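Local coordinates for fumarylacetoacetate hydrolase (Burkholderia xenovorans, PDB 5TI1), which probably hydrolyses fumarylacetoacetate to fumarate and acetoacetate, the last step of phenylalanine and tyrosine breakdown, at a magnesium-dependent site, at residues T162-M167 against S388-T393; K222-L227 against R408-D413; T342-K347 against G376-P381; W261-I266 against F277-F282. One frame throughout, in Å; residues are numbered along the deposited sequence.

How the contacts relate
All four contacts lie within the C-terminal hydrolase region, around the magnesium site. Contact 2 supplies the metal ligand Glu-226, and contact 4 holds two ligands of the neighbouring sodium ion. These two contacts have centres about 11 Å apart, and each reaches one of the adjacent strands 223-233 and 252-263. A salt bridge from Arg-264 NH2 to Glu-226 OE1 (2.9 Å) ties them. Contact 1 lies about 13 Å from both contact 2 and contact 3, centre to centre. Its Leu-390 N meets Asp-224 OD2 of contact 2 at 2.8 Å. Its Glu-391 OE1 meets Ser-379 OG of contact 3 at 2.6 Å, beside the predicted proton acceptor His-160. Contacts 3 and 4 do not touch.

Contact 1 of 4, residues T162-M167 against S388-T393; sequences TNVGSM and SLLELT
The amide of Asn-163 and the carboxylate of Glu-391 are turned 58° apart. Asn-163 ND2 donates to Glu-391 OE1 at 3.0 Å, and the N-H points almost straight at the oxygen (175°). The acceptor lies in the amide plane. On the carboxylate the donor arrives from the anti side, tilted out of plane. OE1 also bonds Ser-379 OG. The other oxygen, OE2, uses its anti lone pair to take a bond from Ser-388 OG at 2.7 Å. Ser-388 is the N-cap of the short helix 389-392, and its OG in turn accepts from Glu-391 N at 3.1 Å. The cap and the carboxylate thus hold each other in place. OE2 also has a weak hydrogen bond with His-160 ND1, the predicted proton acceptor on helix 158-168, an arrangement consistent with Glu-391 helping to orient His-160. Beside this polar link, Leu-390 has CG anti to the backbone N (chi1 172°), which carries its fork toward that helix. Its CD2 meets Val-164 CG2 at 4.0 Å, while CD1 lies 4.0 Å from Met-167 SD. The extended Met-167 chain runs past Leu-390 in the opposite direction and brings CE to 3.5 Å from Leu-390 O.

Contact 2 of 4, residues K222-L227 against R408-D413; sequences KLDIEL and RSFIED. With MG (magnesium ion), chain K.
Lys-222 and Leu-223, at the start of strand 223-233, run alongside Phe-410 and Ile-411 of the loop 408-413 in the same direction. One direct backbone bond joins them, from Ile-411 N to Leu-223 O at 2.9 Å. A water makes the return link: it accepts from Leu-223 N at 2.9 Å and donates to Ile-411 O at 2.6 Å. Leu-223 O is thus bonded directly to Ile-411, and Leu-223 N through the water. The extended Lys-222 chain lies over one face of the Phe-410 ring. Lys-222 CB sits 4.0 Å from the ring centroid, only 4° off the normal, in a CH-pi contact. Farther along, Lys-222 CD reaches Phe-410 CE2 at 3.7 Å, and NZ goes on to bond Asn-395 OD1. Asp-224 meets the ring at its edge, with CB in the ring plane and Asp-224 OD2 3.9 Å from Phe-410 CE1. Its carboxylate stands nearly upright to the ring, at 83°. That carboxylate is held by Arg-264 and by the backbone N atoms of Leu-389 and Leu-390. Ile-411 CD1 reaches across to Ile-225 CG2 at 3.6 Å. Ile-411 CG1 lies anti to the carbonyl carbon (chi1 -61°), which carries CD1 there. Farther along this strand, Glu-226 OE2 binds the magnesium ion at 2.2 Å. Asp-153, Glu-228 and Asp-260 complete its protein ligands, the acidic metal site of the fumarylacetoacetate hydrolase family.

Contact 3 of 4, residues T342-K347 against G376-P381; sequences TRTNFK and GTISGP
Ile-378 touches three successive residues of the 342-347 segment. Its CD1 meets Phe-346 CD1 at 3.7 Å, near the plane of the ring and at its edge. Its CG2 lies 3.4 Å from Asn-345 O and 4.0 Å from Thr-344 CG2. With CG1 anti to the carbonyl carbon (chi1 -56°), CD1 is carried to the Phe-346 ring and CG2 to Asn-345 O. Thr-344 OG1 lies against the backbone of Gly-380, 3.4 Å from Gly-380 CA. The contact joins the end of strand 339-345, where the chain turns into a 3-10 segment, to the loop that follows strand 372-374. At that turn Asn-345 OD1 accepts from Lys-347 N at 2.7 Å, an Asx turn with the donor on a lone pair in the carbonyl plane. Asn-345 is steadied from outside by Asp-323, which accepts from its ND2. The loop is held to strand 223-233 by the backbone bond of Ile-378 with Leu-227. Thr-377, predicted to bind substrate, and Ser-379 both touch His-160, the predicted proton acceptor on helix 158-168.

Contact 4 of 4, residues W261-I266 against F277-F282; sequences WSARDI and FNAKTF. With NA (sodium ion), chain L.
Ala-279 is a small bump that fits between Ala-263 and Ile-266. Its CB lies 3.9 Å from Ile-266 CG2 and only 3.1 Å from Ala-263 O, and Ile-266 CG2 also leans against the backbone of Ala-279. Phe-282 fills the next hollow. Its CG stands between the backbone N and the carbonyl carbon (chi1 64°), which turns the ring toward Trp-261 and Ala-263. The far ring atom Phe-282 CZ reaches Trp-261 CB at 3.6 Å, and CE1 meets Ala-263 CB at 4.0 Å. Ala-263 N lies at the ring edge, near its plane. Ala-263 N donates to Ala-279 O (2.9 Å, 166°), meeting a lone pair in the carbonyl plane. Lys-280 takes a different path. Its chain bends at chi2 and chi3, and NZ donates to Ser-262 OG at 2.8 Å. The side chain of Lys-280, itself a predicted magnesium-binding residue, also passes close to Glu-226 and Asp-260, ligands of the magnesium ion. Asn-278 and Phe-277 face the second subunit, where Asn-278 ND2 bonds His-359 O of that chain. Between the segments, Trp-261 O and Lys-280 O bind the sodium ion at 2.5 and 2.4 Å. Asp-260, Ala-283 and Thr-284 complete its protein ligands; through Asp-260, this second cation site adjoins the magnesium centre.

Contact 1 of 4, residues T162-M167 against S388-T393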
loop_
_atom_site.group_PDB
_atom_site.type_symbol
_atom_site.label_atom_id
_atom_site.label_comp_id
_atom_site.label_asym_id
_atom_site.label_seq_id
_atom_site.Cartn_x
_atom_site.Cartn_y
_atom_site.Cartn_z
ATOM N N THR B 162 -24.453 8.684 -5.379
ATOM C CA THR B 162 -25.899 8.848 -5.283
ATOM C C THR B 162 -26.608 7.503 -5.383
ATOM O O THR B 162 -27.450 7.172 -4.539
ATOM C CB THR B 162 -26.392 9.800 -6.372
ATOM O OG1 THR B 162 -25.773 11.081 -6.198
ATOM C CG2 THR B 162 -27.903 9.960 -6.303
ATOM N N ASN B 163 -26.279 6.714 -6.410
ATOM C CA ASN B 163 -26.912 5.404 -6.572
ATOM C C ASN B 163 -26.704 4.543 -5.335
ATOM O O ASN B 163 -27.668 4.061 -4.729
ATOM C CB ASN B 163 -26.353 4.700 -7.808
ATOM C CG ASN B 163 -26.854 5.311 -9.100
ATOM O OD1 ASN B 163 -27.929 5.906 -9.139
ATOM N ND2 ASN B 163 -26.072 5.169 -10.166
ATOM N N VAL B 164 -25.442 4.368 -4.932
ATOM C CA VAL B 164 -25.110 3.543 -3.775
ATOM C C VAL B 164 -25.751 4.107 -2.516
ATOM O O VAL B 164 -26.389 3.381 -1.744
ATOM C CB VAL B 164 -23.584 3.432 -3.624
ATOM C CG1 VAL B 164 -23.226 2.860 -2.271
ATOM C CG2 VAL B 164 -23.016 2.578 -4.741
ATOM N N GLY B 165 -25.582 5.412 -2.285
ATOM C CA GLY B 165 -26.160 6.027 -1.106
ATOM C C GLY B 165 -27.670 5.925 -1.056
ATOM O O GLY B 165 -28.248 5.813 0.028
ATOM N N SER B 166 -28.330 5.958 -2.219
ATOM C CA SER B 166 -29.783 5.815 -2.241
ATOM C C SER B 166 -30.215 4.463 -1.686
ATOM O O SER B 166 -31.233 4.366 -0.996
ATOM C CB SER B 166 -30.320 6.008 -3.660
ATOM O OG SER B 166 -30.240 7.367 -4.057
ATOM N N MET B 167 -29.450 3.407 -1.968
ATOM C CA MET B 167 -29.818 2.095 -1.442
ATOM C C MET B 167 -29.527 2.005 0.048
ATOM O O MET B 167 -30.279 1.373 0.799
ATOM C CB MET B 167 -29.078 0.992 -2.194
ATOM C CG MET B 167 -29.165 1.098 -3.697
ATOM S SD MET B 167 -28.261 -0.243 -4.488
ATOM C CE MET B 167 -27.791 0.519 -6.039
ATOM N N SER B 388 -21.173 -0.385 -12.111
ATOM C CA SER B 388 -21.161 -1.611 -11.330
ATOM C C SER B 388 -22.467 -2.362 -11.536
ATOM O O SER B 388 -23.511 -1.754 -11.765
ATOM C CB SER B 388 -20.960 -1.323 -9.837
ATOM O OG SER B 388 -22.090 -0.656 -9.297
ATOM N N LEU B 389 -22.404 -3.696 -11.432
ATOM C CA LEU B 389 -23.635 -4.480 -11.451
ATOM C C LEU B 389 -24.535 -4.113 -10.284
ATOM O O LEU B 389 -25.764 -4.166 -10.413
ATOM C CB LEU B 389 -23.335 -5.982 -11.431
ATOM C CG LEU B 389 -22.865 -6.668 -12.715
ATOM C CD1 LEU B 389 -23.829 -6.395 -13.847
ATOM C CD2 LEU B 389 -21.464 -6.235 -13.101
ATOM N N LEU B 390 -23.945 -3.732 -9.144
ATOM C CA LEU B 390 -24.740 -3.251 -8.019
ATOM C C LEU B 390 -25.672 -2.117 -8.446
ATOM O O LEU B 390 -26.861 -2.108 -8.097
ATOM C CB LEU B 390 -23.820 -2.804 -6.881
ATOM C CG LEU B 390 -24.525 -2.090 -5.722
ATOM C CD1 LEU B 390 -25.419 -3.057 -4.953
ATOM C CD2 LEU B 390 -23.526 -1.381 -4.796
ATOM N N GLU B 391 -25.160 -1.163 -9.224
ATOM C CA GLU B 391 -26.023 -0.093 -9.721
ATOM C C GLU B 391 -26.877 -0.567 -10.891
ATOM O O GLU B 391 -28.086 -0.316 -10.924
ATOM C CB GLU B 391 -25.192 1.116 -10.141
ATOM C CG GLU B 391 -24.306 1.696 -9.043
ATOM C CD GLU B 391 -23.205 2.537 -9.617
ATOM O OE1 GLU B 391 -23.416 3.750 -9.787
ATOM O OE2 GLU B 391 -22.130 1.980 -9.923
ATOM N N LEU B 392 -26.258 -1.242 -11.864
ATOM C CA LEU B 392 -26.971 -1.613 -13.082
ATOM C C LEU B 392 -28.214 -2.445 -12.784
ATOM O O LEU B 392 -29.233 -2.300 -13.473
ATOM C CB LEU B 392 -26.033 -2.368 -14.029
ATOM C CG LEU B 392 -24.883 -1.532 -14.601
ATOM C CD1 LEU B 392 -23.841 -2.394 -15.299
ATOM C CD2 LEU B 392 -25.418 -0.440 -15.534
ATOM N N THR B 393 -28.166 -3.297 -11.760
ATOM C CA THR B 393 -29.295 -4.152 -11.408
ATOM C C THR B 393 -30.010 -3.684 -10.147
ATOM O O THR B 393 -30.910 -4.379 -9.664
ATOM C CB THR B 393 -28.841 -5.608 -11.235
ATOM O OG1 THR B 393 -28.067 -5.742 -10.038
ATOM C CG2 THR B 393 -28.001 -6.053 -12.415
#

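Contact 2 of 4, residues K222-L227 against R408-D413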
loop_
_atom_site.group_PDB
_atom_site.type_symbol
_atom_site.label_atom_id
_atom_site.label_comp_id
_atom_site.label_asym_id
_atom_site.label_seq_id
_atom_site.Cartn_x
_atom_site.Cartn_y
_atom_site.Cartn_z
ATOM N N LYS B 222 -22.004 -11.891 -3.861
ATOM C CA LYS B 222 -22.239 -10.608 -4.527
ATOM C C LYS B 222 -20.907 -10.093 -5.078
ATOM O O LYS B 222 -20.379 -9.063 -4.650
ATOM C CB LYS B 222 -22.879 -9.599 -3.580
ATOM C CG LYS B 222 -24.316 -9.912 -3.235
ATOM C CD LYS B 222 -24.997 -8.690 -2.638
ATOM C CE LYS B 222 -26.438 -8.975 -2.295
ATOM N NZ LYS B 222 -27.064 -7.747 -1.757
ATOM N N LEU B 223 -20.365 -10.828 -6.041
ATOM C CA LEU B 223 -19.123 -10.449 -6.692
ATOM C C LEU B 223 -19.406 -9.440 -7.797
ATOM O O LEU B 223 -20.249 -9.679 -8.673
ATOM C CB LEU B 223 -18.437 -11.689 -7.255
ATOM C CG LEU B 223 -17.077 -11.483 -7.902
ATOM C CD1 LEU B 223 -16.067 -10.934 -6.855
ATOM C CD2 LEU B 223 -16.625 -12.788 -8.525
ATOM N N ASP B 224 -18.702 -8.313 -7.763
ATOM C CA ASP B 224 -19.035 -7.205 -8.640
ATOM C C ASP B 224 -17.759 -6.610 -9.220
ATOM O O ASP B 224 -16.657 -6.807 -8.696
ATOM C CB ASP B 224 -19.852 -6.141 -7.880
ATOM C CG ASP B 224 -20.636 -5.221 -8.806
ATOM O OD1 ASP B 224 -20.526 -5.374 -10.040
ATOM O OD2 ASP B 224 -21.371 -4.347 -8.298
ATOM N N ILE B 225 -17.925 -5.900 -10.333
ATOM C CA ILE B 225 -16.866 -5.061 -10.884
ATOM C C ILE B 225 -16.956 -3.680 -10.263
ATOM O O ILE B 225 -17.967 -3.324 -9.646
ATOM C CB ILE B 225 -16.968 -4.923 -12.413
ATOM C CG1 ILE B 225 -18.142 -3.999 -12.760
ATOM C CG2 ILE B 225 -17.089 -6.285 -13.076
ATOM C CD1 ILE B 225 -18.287 -3.706 -14.222
ATOM N N GLU B 226 -15.912 -2.882 -10.455
ATOM C CA GLU B 226 -16.010 -1.432 -10.327
ATOM C C GLU B 226 -15.244 -0.852 -11.500
ATOM O O GLU B 226 -14.011 -0.956 -11.551
ATOM C CB GLU B 226 -15.467 -0.922 -8.989
ATOM C CG GLU B 226 -16.280 -1.422 -7.801
ATOM C CD GLU B 226 -16.228 -0.496 -6.603
ATOM O OE1 GLU B 226 -17.222 -0.438 -5.849
ATOM O OE2 GLU B 226 -15.200 0.170 -6.419
ATOM N N LEU B 227 -15.986 -0.302 -12.464
ATOM C CA LEU B 227 -15.393 0.334 -13.631
ATOM C C LEU B 227 -14.719 1.626 -13.204
ATOM O O LEU B 227 -15.380 2.525 -12.669
ATOM C CB LEU B 227 -16.460 0.617 -14.688
ATOM C CG LEU B 227 -16.052 1.649 -15.747
ATOM C CD1 LEU B 227 -14.989 1.090 -16.663
ATOM C CD2 LEU B 227 -17.263 2.063 -16.563
ATOM N N ARG B 408 -28.152 -11.434 -15.447
ATOM C CA ARG B 408 -27.154 -11.300 -14.399
ATOM C C ARG B 408 -27.653 -10.349 -13.330
ATOM O O ARG B 408 -28.183 -9.276 -13.642
ATOM C CB ARG B 408 -25.812 -10.801 -14.952
ATOM C CG ARG B 408 -25.011 -11.868 -15.683
ATOM C CD ARG B 408 -24.665 -13.031 -14.758
ATOM N NE ARG B 408 -23.850 -14.041 -15.420
ATOM C CZ ARG B 408 -24.338 -15.028 -16.171
ATOM N NH1 ARG B 408 -25.646 -15.129 -16.374
ATOM N NH2 ARG B 408 -23.516 -15.918 -16.721
ATOM N N SER B 409 -27.489 -10.749 -12.073
ATOM C CA SER B 409 -27.545 -9.799 -10.972
ATOM C C SER B 409 -26.116 -9.420 -10.616
ATOM O O SER B 409 -25.671 -8.315 -10.933
ATOM C CB SER B 409 -28.295 -10.380 -9.778
ATOM O OG SER B 409 -29.684 -10.389 -10.038
ATOM N N PHE B 410 -25.377 -10.336 -10.000
ATOM C CA PHE B 410 -23.945 -10.167 -9.796
ATOM C C PHE B 410 -23.190 -11.171 -10.668
ATOM O O PHE B 410 -23.791 -11.940 -11.423
ATOM C CB PHE B 410 -23.604 -10.274 -8.306
ATOM C CG PHE B 410 -24.116 -9.113 -7.502
ATOM C CD1 PHE B 410 -23.390 -7.926 -7.429
ATOM C CD2 PHE B 410 -25.347 -9.178 -6.872
ATOM C CE1 PHE B 410 -23.873 -6.834 -6.710
ATOM C CE2 PHE B 410 -25.839 -8.101 -6.156
ATOM C CZ PHE B 410 -25.101 -6.919 -6.070
ATOM N N ILE B 411 -21.856 -11.127 -10.593
ATOM C CA ILE B 411 -21.023 -11.936 -11.478
ATOM C C ILE B 411 -21.082 -13.406 -11.076
ATOM O O ILE B 411 -21.037 -13.754 -9.889
ATOM C CB ILE B 411 -19.570 -11.437 -11.459
ATOM C CG1 ILE B 411 -19.469 -9.983 -11.936
ATOM C CG2 ILE B 411 -18.693 -12.333 -12.325
ATOM C CD1 ILE B 411 -18.118 -9.360 -11.597
ATOM N N GLU B 412 -21.145 -14.280 -12.066
ATOM C CA GLU B 412 -21.192 -15.712 -11.830
ATOM C C GLU B 412 -19.885 -16.362 -12.272
ATOM O O GLU B 412 -19.084 -15.763 -13.001
ATOM C CB GLU B 412 -22.414 -16.322 -12.539
ATOM C CG GLU B 412 -23.614 -16.343 -11.607
ATOM C CD GLU B 412 -24.924 -16.151 -12.306
ATOM O OE1 GLU B 412 -25.891 -15.738 -11.631
ATOM O OE2 GLU B 412 -24.996 -16.416 -13.523
ATOM N N ASP B 413 -19.655 -17.582 -11.773
ATOM C CA ASP B 413 -18.430 -18.306 -12.081
ATOM C C ASP B 413 -18.317 -18.544 -13.582
ATOM O O ASP B 413 -19.304 -18.848 -14.254
ATOM C CB ASP B 413 -18.394 -19.639 -11.328
ATOM C CG ASP B 413 -18.236 -19.465 -9.816
ATOM O OD1 ASP B 413 -17.944 -18.342 -9.343
ATOM O OD2 ASP B 413 -18.392 -20.472 -9.095
HETATM MG MG MG K . -13.281 1.148 -6.137
HETATM O O HOH W 1 -21.613 -13.085 -7.454
#

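Contact 3 of 4, residues T342-K347 against G376-P381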
loop_
_atom_site.group_PDB
_atom_site.type_symbol
_atom_site.label_atom_id
_atom_site.label_comp_id
_atom_site.label_asym_id
_atom_site.label_seq_id
_atom_site.Cartn_x
_atom_site.Cartn_y
_atom_site.Cartn_z
ATOM N N THR B 342 -22.585 -1.881 -19.874
ATOM C CA THR B 342 -22.661 -0.455 -19.599
ATOM C C THR B 342 -21.776 0.298 -20.584
ATOM O O THR B 342 -20.829 -0.264 -21.142
ATOM C CB THR B 342 -22.268 -0.144 -18.150
ATOM O OG1 THR B 342 -22.599 1.217 -17.850
ATOM C CG2 THR B 342 -20.777 -0.396 -17.910
ATOM N N ARG B 343 -22.130 1.566 -20.819
ATOM C CA ARG B 343 -21.329 2.497 -21.608
ATOM C C ARG B 343 -21.376 3.842 -20.897
ATOM O O ARG B 343 -22.466 4.359 -20.649
ATOM C CB ARG B 343 -21.866 2.643 -23.040
ATOM C CG ARG B 343 -21.946 1.355 -23.862
ATOM C CD ARG B 343 -22.735 1.587 -25.169
ATOM N NE ARG B 343 -22.706 0.417 -26.048
ATOM C CZ ARG B 343 -23.500 -0.647 -25.923
ATOM N NH1 ARG B 343 -24.397 -0.703 -24.944
ATOM N NH2 ARG B 343 -23.394 -1.666 -26.770
ATOM N N THR B 344 -20.220 4.400 -20.551
ATOM C CA THR B 344 -20.205 5.688 -19.858
ATOM C C THR B 344 -18.981 6.482 -20.313
ATOM O O THR B 344 -18.401 6.203 -21.368
ATOM C CB THR B 344 -20.251 5.484 -18.333
ATOM O OG1 THR B 344 -20.418 6.754 -17.689
ATOM C CG2 THR B 344 -18.968 4.844 -17.833
ATOM N N ASN B 345 -18.596 7.487 -19.522
ATOM C CA ASN B 345 -17.495 8.375 -19.866
ATOM C C ASN B 345 -16.825 8.866 -18.591
ATOM O O ASN B 345 -17.500 9.189 -17.612
ATOM C CB ASN B 345 -17.975 9.580 -20.699
ATOM C CG ASN B 345 -16.835 10.268 -21.439
ATOM O OD1 ASN B 345 -15.937 10.851 -20.825
ATOM N ND2 ASN B 345 -16.858 10.184 -22.769
ATOM N N PHE B 346 -15.493 8.920 -18.618
ATOM C CA PHE B 346 -14.723 9.444 -17.496
ATOM C C PHE B 346 -15.006 10.931 -17.241
ATOM O O PHE B 346 -14.807 11.410 -16.120
ATOM C CB PHE B 346 -13.238 9.187 -17.780
ATOM C CG PHE B 346 -12.300 9.642 -16.692
ATOM C CD1 PHE B 346 -12.333 9.063 -15.436
ATOM C CD2 PHE B 346 -11.346 10.619 -16.950
ATOM C CE1 PHE B 346 -11.434 9.471 -14.439
ATOM C CE2 PHE B 346 -10.451 11.029 -15.962
ATOM C CZ PHE B 346 -10.490 10.452 -14.708
ATOM N N LYS B 347 -15.514 11.662 -18.234
ATOM C CA LYS B 347 -15.723 13.098 -18.059
ATOM C C LYS B 347 -16.767 13.433 -16.999
ATOM O O LYS B 347 -16.827 14.590 -16.578
ATOM C CB LYS B 347 -16.128 13.747 -19.386
ATOM C CG LYS B 347 -17.534 13.430 -19.850
ATOM C CD LYS B 347 -17.740 13.933 -21.267
ATOM C CE LYS B 347 -19.119 13.573 -21.803
ATOM N NZ LYS B 347 -19.440 14.346 -23.028
ATOM N N GLY B 376 -12.292 5.722 -8.513
ATOM C CA GLY B 376 -13.605 5.356 -8.032
ATOM C C GLY B 376 -14.511 4.956 -9.186
ATOM O O GLY B 376 -14.289 5.321 -10.338
ATOM N N THR B 377 -15.535 4.162 -8.860
ATOM C CA THR B 377 -16.487 3.665 -9.859
ATOM C C THR B 377 -17.061 4.800 -10.692
ATOM O O THR B 377 -17.642 5.740 -10.155
ATOM C CB THR B 377 -17.637 2.912 -9.190
ATOM O OG1 THR B 377 -17.124 1.844 -8.396
ATOM C CG2 THR B 377 -18.576 2.340 -10.255
ATOM N N ILE B 378 -16.920 4.695 -12.007
ATOM C CA ILE B 378 -17.363 5.733 -12.931
ATOM C C ILE B 378 -18.788 5.412 -13.373
ATOM O O ILE B 378 -19.028 4.429 -14.082
ATOM C CB ILE B 378 -16.420 5.838 -14.132
ATOM C CG1 ILE B 378 -14.989 6.084 -13.646
ATOM C CG2 ILE B 378 -16.892 6.942 -15.078
ATOM C CD1 ILE B 378 -13.928 5.809 -14.681
ATOM N N SER B 379 -19.740 6.235 -12.952
ATOM C CA SER B 379 -21.138 6.058 -13.317
ATOM C C SER B 379 -21.665 7.327 -13.964
ATOM O O SER B 379 -21.386 8.442 -13.497
ATOM C CB SER B 379 -21.989 5.689 -12.102
ATOM O OG SER B 379 -21.737 4.347 -11.725
ATOM N N GLY B 380 -22.422 7.148 -15.044
ATOM C CA GLY B 380 -22.892 8.258 -15.833
ATOM C C GLY B 380 -24.322 8.648 -15.525
ATOM O O GLY B 380 -24.906 8.235 -14.518
ATOM N N PRO B 381 -24.911 9.466 -16.400
ATOM C CA PRO B 381 -26.267 9.969 -16.147
ATOM C C PRO B 381 -27.360 8.936 -16.373
ATOM O O PRO B 381 -28.355 8.920 -15.644
ATOM C CB PRO B 381 -26.397 11.135 -17.140
ATOM C CG PRO B 381 -24.988 11.468 -17.553
ATOM C CD PRO B 381 -24.266 10.162 -17.524
#

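Contact 4 of 4, residues W261-I266 against F277-F282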
loop_
_atom_site.group_PDB
_atom_site.type_symbol
_atom_site.label_atom_id
_atom_site.label_comp_id
_atom_site.label_asym_id
_atom_site.label_seq_id
_atom_site.Cartn_x
_atom_site.Cartn_y
_atom_site.Cartn_z
ATOM N N TRP B 261 -12.332 -5.158 -8.453
ATOM C CA TRP B 261 -13.222 -6.251 -8.083
ATOM C C TRP B 261 -13.662 -6.124 -6.629
ATOM O O TRP B 261 -12.843 -5.885 -5.737
ATOM C CB TRP B 261 -12.532 -7.599 -8.297
ATOM C CG TRP B 261 -11.959 -7.822 -9.667
ATOM C CD1 TRP B 261 -10.666 -7.605 -10.062
ATOM C CD2 TRP B 261 -12.650 -8.329 -10.818
ATOM N NE1 TRP B 261 -10.516 -7.932 -11.392
ATOM C CE2 TRP B 261 -11.716 -8.384 -11.878
ATOM C CE3 TRP B 261 -13.963 -8.736 -11.058
ATOM C CZ2 TRP B 261 -12.050 -8.850 -13.150
ATOM C CZ3 TRP B 261 -14.300 -9.190 -12.329
ATOM C CH2 TRP B 261 -13.344 -9.248 -13.357
ATOM N N SER B 262 -14.962 -6.290 -6.395
ATOM C CA SER B 262 -15.558 -6.073 -5.084
ATOM C C SER B 262 -16.426 -7.259 -4.701
ATOM O O SER B 262 -17.238 -7.720 -5.508
ATOM C CB SER B 262 -16.401 -4.797 -5.073
ATOM O OG SER B 262 -15.569 -3.647 -5.176
ATOM N N ALA B 263 -16.263 -7.736 -3.464
ATOM C CA ALA B 263 -17.151 -8.731 -2.861
ATOM C C ALA B 263 -18.061 -7.982 -1.894
ATOM O O ALA B 263 -17.686 -7.723 -0.746
ATOM C CB ALA B 263 -16.352 -9.820 -2.156
ATOM N N ARG B 264 -19.259 -7.621 -2.361
ATOM C CA ARG B 264 -20.045 -6.621 -1.645
ATOM C C ARG B 264 -20.656 -7.160 -0.366
ATOM O O ARG B 264 -20.829 -6.395 0.588
ATOM C CB ARG B 264 -21.139 -6.060 -2.542
ATOM C CG ARG B 264 -20.571 -5.469 -3.792
ATOM C CD ARG B 264 -21.443 -4.401 -4.374
ATOM N NE ARG B 264 -20.741 -3.795 -5.492
ATOM C CZ ARG B 264 -19.828 -2.842 -5.368
ATOM N NH1 ARG B 264 -19.510 -2.361 -4.162
ATOM N NH2 ARG B 264 -19.234 -2.370 -6.454
ATOM N N ASP B 265 -20.992 -8.453 -0.322
ATOM C CA ASP B 265 -21.505 -9.010 0.926
ATOM C C ASP B 265 -20.402 -9.118 1.970
ATOM O O ASP B 265 -20.639 -8.854 3.154
ATOM C CB ASP B 265 -22.190 -10.365 0.692
ATOM C CG ASP B 265 -21.373 -11.326 -0.168
ATOM O OD1 ASP B 265 -20.313 -10.947 -0.696
ATOM O OD2 ASP B 265 -21.815 -12.483 -0.324
ATOM N N ILE B 266 -19.187 -9.490 1.554
ATOM C CA ILE B 266 -18.043 -9.425 2.458
ATOM C C ILE B 266 -17.828 -7.989 2.928
ATOM O O ILE B 266 -17.485 -7.742 4.091
ATOM C CB ILE B 266 -16.786 -10.000 1.771
ATOM C CG1 ILE B 266 -16.953 -11.507 1.522
ATOM C CG2 ILE B 266 -15.535 -9.760 2.603
ATOM C CD1 ILE B 266 -15.735 -12.166 0.892
ATOM N N PHE B 277 -11.988 -3.853 3.110
ATOM C CA PHE B 277 -10.693 -4.488 3.312
ATOM C C PHE B 277 -10.609 -5.792 2.523
ATOM O O PHE B 277 -10.208 -5.779 1.354
ATOM C CB PHE B 277 -10.448 -4.706 4.807
ATOM C CG PHE B 277 -9.071 -5.219 5.129
ATOM C CD1 PHE B 277 -7.948 -4.608 4.597
ATOM C CD2 PHE B 277 -8.902 -6.302 5.969
ATOM C CE1 PHE B 277 -6.680 -5.064 4.900
ATOM C CE2 PHE B 277 -7.642 -6.774 6.268
ATOM C CZ PHE B 277 -6.525 -6.144 5.731
ATOM N N ASN B 278 -11.010 -6.919 3.127
ATOM C CA ASN B 278 -10.963 -8.186 2.396
ATOM C C ASN B 278 -11.847 -8.155 1.152
ATOM O O ASN B 278 -11.552 -8.830 0.162
ATOM C CB ASN B 278 -11.368 -9.340 3.303
ATOM C CG ASN B 278 -10.242 -9.783 4.222
ATOM O OD1 ASN B 278 -9.073 -9.441 4.017
ATOM N ND2 ASN B 278 -10.590 -10.567 5.228
ATOM N N ALA B 279 -12.917 -7.368 1.176
ATOM C CA ALA B 279 -13.828 -7.306 0.044
ATOM C C ALA B 279 -13.202 -6.679 -1.188
ATOM O O ALA B 279 -13.781 -6.794 -2.275
ATOM C CB ALA B 279 -15.067 -6.510 0.421
ATOM N N LYS B 280 -12.056 -6.001 -1.041
ATOM C CA LYS B 280 -11.414 -5.296 -2.141
ATOM C C LYS B 280 -10.071 -5.866 -2.543
ATOM O O LYS B 280 -9.696 -5.763 -3.713
ATOM C CB LYS B 280 -11.193 -3.822 -1.782
ATOM C CG LYS B 280 -12.459 -3.072 -1.468
ATOM C CD LYS B 280 -13.246 -2.833 -2.716
ATOM C CE LYS B 280 -14.005 -1.527 -2.642
ATOM N NZ LYS B 280 -14.711 -1.299 -3.934
ATOM N N THR B 281 -9.329 -6.424 -1.597
ATOM C CA THR B 281 -7.917 -6.691 -1.793
ATOM C C THR B 281 -7.640 -8.043 -2.428
ATOM O O THR B 281 -6.469 -8.368 -2.638
ATOM C CB THR B 281 -7.181 -6.622 -0.458
ATOM O OG1 THR B 281 -7.666 -7.672 0.387
ATOM C CG2 THR B 281 -7.398 -5.256 0.212
ATOM N N PHE B 282 -8.670 -8.846 -2.723
ATOM C CA PHE B 282 -8.411 -10.153 -3.324
ATOM C C PHE B 282 -7.976 -10.042 -4.786
ATOM O O PHE B 282 -7.357 -10.975 -5.305
ATOM C CB PHE B 282 -9.647 -11.056 -3.195
ATOM C CG PHE B 282 -10.855 -10.559 -3.947
ATOM C CD1 PHE B 282 -11.770 -9.719 -3.339
ATOM C CD2 PHE B 282 -11.081 -10.953 -5.256
ATOM C CE1 PHE B 282 -12.884 -9.261 -4.030
ATOM C CE2 PHE B 282 -12.186 -10.507 -5.952
ATOM C CZ PHE B 282 -13.090 -9.656 -5.341
HETATM NA NA NA L . -10.457 -5.055 -5.879
#